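Local coordinates for enoyl-CoA hydratase (PDB 3OC7), which probably catalyses the reversible hydration of enoyl-CoA thioesters in fatty acid metabolism, at residues F141-R147 and Y172-F178; F124-C130 and T158-K162. One frame throughout, in Å; residues are numbered along the deposited sequence.

Interaction 1: residues F141-R147 and Y172-F178; sequences FALTEAR and YLTGEKF
A single antiparallel, hydrogen-bonded bridge ties Phe141, on strand 140-142, outermost within this chain in the small parallel sheet, to Phe178, in the chain leaving helix 165-174. Phe178 N reaches Phe141 O at 2.9 Å, and Phe141 N returns a bond to Phe178 O at 3.0 Å. The two rings are nearly parallel, at 18°, but slid apart; Phe141 CB covers the Phe178 face instead, 3.8 Å from the ring centroid. Phe178 CG stands between its own N and carbonyl carbon (chi1 58°), which brings one ring face against that methylene. Beyond the bridge, two waters join the backbones: one accepts from Leu143 N and donates to Glu176 O, while the other links Leu143 O and Ala146 N to Tyr172 O. The CA of Gly175, with positive phi just past the helix, lies 3.4 Å from Leu143 O. Arg147, its chain extended, brings NH2 to Thr174 O at 2.9 Å, close to the guanidinium plane and within the carbonyl plane; Gly175 O sits over one guanidinium face. A cation thus meets carbonyls at the helix's C-terminal end, where the dipole would probably favour positive charge, although Arg147 NE is buried without a partner.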
loop_
_atom_site.group_PDB
_atom_site.type_symbol
_atom_site.label_atom_id
_atom_site.label_comp_id
_atom_site.label_asym_id
_atom_site.label_seq_id
_atom_site.Cartn_x
_atom_site.Cartn_y
_atom_site.Cartn_z
ATOM N N PHE A 141 15.321 14.239 5.682
ATOM C CA PHE A 141 15.501 12.895 5.107
ATOM C C PHE A 141 16.005 12.999 3.638
ATOM O O PHE A 141 15.465 13.808 2.857
ATOM C CB PHE A 141 14.146 12.139 5.114
ATOM C CG PHE A 141 13.426 12.125 6.470
ATOM C CD1 PHE A 141 12.605 13.195 6.870
ATOM C CD2 PHE A 141 13.567 11.039 7.342
ATOM C CE1 PHE A 141 11.956 13.182 8.120
ATOM C CE2 PHE A 141 12.908 11.011 8.584
ATOM C CZ PHE A 141 12.122 12.072 8.981
ATOM N N ALA A 142 17.025 12.211 3.247
ATOM C CA ALA A 142 17.502 12.140 1.833
ATOM C C ALA A 142 18.194 10.801 1.509
ATOM O O ALA A 142 19.048 10.348 2.282
ATOM C CB ALA A 142 18.440 13.323 1.506
ATOM N N LEU A 143 17.809 10.178 0.392
ATOM C CA LEU A 143 18.408 8.914 -0.088
ATOM C C LEU A 143 19.336 9.220 -1.278
ATOM O O LEU A 143 18.919 9.122 -2.443
ATOM C CB LEU A 143 17.311 7.900 -0.507
ATOM C CG LEU A 143 16.377 7.369 0.592
ATOM C CD1 LEU A 143 14.942 7.129 0.084
ATOM C CD2 LEU A 143 16.923 6.102 1.262
ATOM N N THR A 144 20.579 9.598 -0.981
ATOM C CA THR A 144 21.536 10.024 -2.023
ATOM C C THR A 144 22.498 8.935 -2.518
ATOM O O THR A 144 23.509 9.257 -3.176
ATOM C CB THR A 144 22.346 11.254 -1.560
ATOM O OG1 THR A 144 22.986 10.951 -0.313
ATOM C CG2 THR A 144 21.433 12.493 -1.436
ATOM N N GLU A 145 22.180 7.666 -2.235
ATOM C CA GLU A 145 23.007 6.500 -2.622
ATOM C C GLU A 145 23.454 6.479 -4.093
ATOM O O GLU A 145 24.651 6.283 -4.371
ATOM C CB GLU A 145 22.335 5.155 -2.236
ATOM C CG GLU A 145 22.383 4.751 -0.740
ATOM C CD GLU A 145 21.421 5.502 0.191
ATOM O OE1 GLU A 145 20.629 6.371 -0.241
ATOM O OE2 GLU A 145 21.470 5.196 1.408
ATOM N N ALA A 146 22.526 6.708 -5.026
ATOM C CA ALA A 146 22.856 6.660 -6.465
ATOM C C ALA A 146 23.879 7.723 -6.872
ATOM O O ALA A 146 24.682 7.491 -7.783
ATOM C CB ALA A 146 21.601 6.758 -7.324
ATOM N N ARG A 147 23.853 8.875 -6.188
ATOM C CA ARG A 147 24.791 9.987 -6.436
ATOM C C ARG A 147 26.240 9.649 -6.088
ATOM O O ARG A 147 27.164 10.334 -6.559
ATOM C CB ARG A 147 24.349 11.259 -5.684
ATOM C CG ARG A 147 22.964 11.757 -6.073
ATOM C CD ARG A 147 22.665 13.148 -5.541
ATOM N NE ARG A 147 21.306 13.581 -5.877
ATOM C CZ ARG A 147 20.781 14.756 -5.532
ATOM N NH1 ARG A 147 21.501 15.639 -4.848
ATOM N NH2 ARG A 147 19.536 15.061 -5.877
ATOM N N TYR A 172 14.213 7.033 -4.222
ATOM C CA TYR A 172 15.377 6.171 -4.585
ATOM C C TYR A 172 16.150 6.700 -5.830
ATOM O O TYR A 172 17.388 6.560 -5.915
ATOM C CB TYR A 172 14.917 4.708 -4.864
ATOM C CG TYR A 172 14.779 3.727 -3.662
ATOM C CD1 TYR A 172 14.274 4.143 -2.426
ATOM C CD2 TYR A 172 15.075 2.354 -3.808
ATOM C CE1 TYR A 172 14.118 3.239 -1.351
ATOM C CE2 TYR A 172 14.930 1.445 -2.727
ATOM C CZ TYR A 172 14.442 1.895 -1.512
ATOM O OH TYR A 172 14.301 0.989 -0.454
ATOM N N LEU A 173 15.426 7.292 -6.792
ATOM C CA LEU A 173 16.025 7.694 -8.083
ATOM C C LEU A 173 16.396 9.187 -8.201
ATOM O O LEU A 173 17.362 9.522 -8.909
ATOM C CB LEU A 173 15.126 7.244 -9.256
ATOM C CG LEU A 173 14.842 5.730 -9.345
ATOM C CD1 LEU A 173 13.782 5.415 -10.401
ATOM C CD2 LEU A 173 16.131 4.921 -9.574
ATOM N N THR A 174 15.666 10.075 -7.513
ATOM C CA THR A 174 15.957 11.531 -7.546
ATOM C C THR A 174 16.963 12.029 -6.493
ATOM O O THR A 174 17.606 13.070 -6.696
ATOM C CB THR A 174 14.672 12.401 -7.391
ATOM O OG1 THR A 174 14.176 12.288 -6.040
ATOM C CG2 THR A 174 13.579 12.032 -8.415
ATOM N N GLY A 175 17.059 11.336 -5.357
ATOM C CA GLY A 175 17.905 11.809 -4.237
ATOM C C GLY A 175 17.445 13.096 -3.542
ATOM O O GLY A 175 18.222 13.699 -2.785
ATOM N N GLU A 176 16.202 13.526 -3.770
ATOM C CA GLU A 176 15.670 14.780 -3.179
ATOM C C GLU A 176 15.599 14.745 -1.635
ATOM O O GLU A 176 15.255 13.701 -1.037
ATOM C CB GLU A 176 14.255 15.074 -3.705
ATOM C CG GLU A 176 14.123 15.479 -5.185
ATOM C CD GLU A 176 12.700 15.320 -5.721
ATOM O OE1 GLU A 176 12.233 14.169 -5.903
ATOM O OE2 GLU A 176 12.031 16.352 -5.973
ATOM N N LYS A 177 15.898 15.888 -1.005
ATOM C CA LYS A 177 15.700 16.075 0.433
ATOM C C LYS A 177 14.238 16.433 0.745
ATOM O O LYS A 177 13.620 17.228 0.018
ATOM C CB LYS A 177 16.622 17.190 0.949
ATOM C CG LYS A 177 16.704 17.290 2.479
ATOM C CD LYS A 177 17.509 18.514 2.944
ATOM C CE LYS A 177 18.973 18.404 2.606
ATOM N NZ LYS A 177 19.668 19.681 2.945
ATOM N N PHE A 178 13.699 15.886 1.836
ATOM C CA PHE A 178 12.313 16.168 2.271
ATOM C C PHE A 178 12.128 16.271 3.802
ATOM O O PHE A 178 13.037 15.894 4.557
ATOM C CB PHE A 178 11.307 15.184 1.615
ATOM C CG PHE A 178 11.570 13.702 1.899
ATOM C CD1 PHE A 178 12.483 12.968 1.120
ATOM C CD2 PHE A 178 10.885 13.035 2.927
ATOM C CE1 PHE A 178 12.708 11.619 1.352
ATOM C CE2 PHE A 178 11.115 11.671 3.172
ATOM C CZ PHE A 178 12.021 10.969 2.384
HETATM O O HOH W 1 15.673 10.904 -1.458
HETATM O O HOH W 2 19.425 6.860 -4.334
#

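Interaction 2: residues F124-C130 and T158-K162; sequences FGLVGAC and TLLPK
Van der Waals contact between helices 123-129 and 156-159 begins with Thr158, whose CB lies 3.5 Å from Gly128 C. The backbones come close here, with the CA atoms of Gly128 and Thr158 4.9 Å apart, because Gly128 has no side chain on the facing surface. Thr158 CG2 reaches the methyl of Ala129, CB to CG2 4.0 Å. At the other end, Leu159 meets Phe124 with both methyls: CD1 approaches its CB at 4.2 Å, and CD2 lies near its O. Of the hydrogen bonds, the one from Thr158 OG1 to Gly125 O is weak, at 3.3 Å, and adds to the helical bond that this carbonyl receives from Ala129 N. A chi1 of 62° places OG1, and not CG2, within range of that carbonyl. Lys162, extended beyond CG, sends NZ to Gly128 O at 2.8 Å, almost head-on to the carbonyl at 171°, and more weakly to Cys130 O at 3.2 Å. Arg166 of the third subunit also bonds to Cys130 O and to Val127 O. Two cations from different chains therefore gather at the helix's C-terminal carbonyls, probably stabilised there by its negative dipole end.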
loop_
_atom_site.group_PDB
_atom_site.type_symbol
_atom_site.label_atom_id
_atom_site.label_comp_id
_atom_site.label_asym_id
_atom_site.label_seq_id
_atom_site.Cartn_x
_atom_site.Cartn_y
_atom_site.Cartn_z
ATOM N N PHE A 124 17.915 5.145 7.977
ATOM C CA PHE A 124 16.572 4.848 7.429
ATOM C C PHE A 124 16.100 3.450 7.856
ATOM O O PHE A 124 14.902 3.230 8.087
ATOM C CB PHE A 124 16.566 4.911 5.892
ATOM C CG PHE A 124 16.379 6.293 5.303
ATOM C CD1 PHE A 124 17.488 7.086 5.006
ATOM C CD2 PHE A 124 15.114 6.762 4.949
ATOM C CE1 PHE A 124 17.321 8.354 4.412
ATOM C CE2 PHE A 124 14.925 8.038 4.359
ATOM C CZ PHE A 124 16.038 8.843 4.113
ATOM N N GLY A 125 17.035 2.501 7.939
ATOM C CA GLY A 125 16.702 1.117 8.321
ATOM C C GLY A 125 16.202 0.988 9.757
ATOM O O GLY A 125 15.279 0.205 10.011
ATOM N N LEU A 126 16.788 1.761 10.684
ATOM C CA LEU A 126 16.265 1.860 12.067
ATOM C C LEU A 126 14.849 2.438 12.120
ATOM O O LEU A 126 13.963 1.861 12.790
ATOM C CB LEU A 126 17.192 2.692 12.980
ATOM C CG LEU A 126 18.586 2.159 13.304
ATOM C CD1 LEU A 126 19.271 3.044 14.365
ATOM C CD2 LEU A 126 18.553 0.706 13.738
ATOM N N VAL A 127 14.631 3.561 11.412
ATOM C CA VAL A 127 13.294 4.182 11.342
ATOM C C VAL A 127 12.259 3.176 10.779
ATOM O O VAL A 127 11.146 3.039 11.327
ATOM C CB VAL A 127 13.324 5.528 10.506
ATOM C CG1 VAL A 127 11.914 6.117 10.340
ATOM C CG2 VAL A 127 14.298 6.577 11.136
ATOM N N GLY A 128 12.603 2.508 9.671
ATOM C CA GLY A 128 11.718 1.483 9.079
ATOM C C GLY A 128 11.378 0.294 9.978
ATOM O O GLY A 128 10.218 -0.175 9.986
ATOM N N ALA A 129 12.346 -0.154 10.793
ATOM C CA ALA A 129 12.151 -1.329 11.685
ATOM C C ALA A 129 11.209 -1.059 12.868
ATOM O O ALA A 129 10.532 -1.985 13.344
ATOM C CB ALA A 129 13.515 -1.872 12.194
ATOM N N CYS A 130 11.185 0.185 13.368
ATOM C CA CYS A 130 10.293 0.539 14.506
ATOM C C CYS A 130 8.792 0.344 14.141
ATOM O O CYS A 130 8.384 0.560 12.990
ATOM C CB CYS A 130 10.594 1.960 15.015
ATOM S SG CYS A 130 12.234 2.151 15.837
ATOM N N THR A 158 13.061 -3.137 5.355
ATOM C CA THR A 158 12.011 -2.434 6.141
ATOM C C THR A 158 11.339 -1.239 5.425
ATOM O O THR A 158 10.205 -0.888 5.792
ATOM C CB THR A 158 12.509 -1.999 7.566
ATOM O OG1 THR A 158 13.595 -1.059 7.459
ATOM C CG2 THR A 158 12.896 -3.226 8.440
ATOM N N LEU A 159 11.999 -0.626 4.427
ATOM C CA LEU A 159 11.375 0.473 3.649
ATOM C C LEU A 159 10.313 0.022 2.637
ATOM O O LEU A 159 9.228 0.643 2.535
ATOM C CB LEU A 159 12.433 1.336 2.927
ATOM C CG LEU A 159 13.417 2.144 3.783
ATOM C CD1 LEU A 159 14.236 3.047 2.869
ATOM C CD2 LEU A 159 12.710 2.949 4.871
ATOM N N LEU A 160 10.593 -1.038 1.878
ATOM C CA LEU A 160 9.642 -1.439 0.816
ATOM C C LEU A 160 8.268 -1.967 1.308
ATOM O O LEU A 160 7.260 -1.724 0.624
ATOM C CB LEU A 160 10.291 -2.348 -0.248
ATOM C CG LEU A 160 11.467 -1.734 -1.035
ATOM C CD1 LEU A 160 11.980 -2.746 -2.066
ATOM C CD2 LEU A 160 11.130 -0.382 -1.705
ATOM N N PRO A 161 8.204 -2.640 2.479
ATOM C CA PRO A 161 6.864 -2.998 3.029
ATOM C C PRO A 161 6.025 -1.801 3.544
ATOM O O PRO A 161 4.813 -1.949 3.697
ATOM C CB PRO A 161 7.184 -3.974 4.187
ATOM C CG PRO A 161 8.598 -4.384 3.963
ATOM C CD PRO A 161 9.302 -3.294 3.219
ATOM N N LYS A 162 6.642 -0.635 3.807
ATOM C CA LYS A 162 5.943 0.492 4.480
ATOM C C LYS A 162 5.720 1.784 3.640
ATOM O O LYS A 162 4.757 2.542 3.885
ATOM C CB LYS A 162 6.614 0.792 5.843
ATOM C CG LYS A 162 6.798 -0.472 6.737
ATOM C CD LYS A 162 7.204 -0.156 8.200
ATOM C CE LYS A 162 7.492 -1.472 8.961
ATOM N NZ LYS A 162 7.680 -1.301 10.440
#

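In the fold
The centres of interactions 1 and 2 lie 16 Å apart, yet the contacts touch through Phe124 and Tyr172. The Phe124 ring packs against strand 140-142 and its continuation, with CE1 3.4 Å from Ala142 O and CZ 3.8 Å from Leu143 CG. Tyr172 OH, hydrogen-bonded to Ser156, lies 3.9 Å from Leu159 CB and also touches Leu160. Along the chain the segments alternate, so the two contacts cross in sequence within the one crotonase fold. Interaction 1 is approached by the second subunit, and the lysine end of interaction 2 by the third. By analogy with crotonases, the start of helix 123-129 probably borders the oxyanion hole, and Glu145, within 141-147, aligns with one of the family's catalytic glutamates.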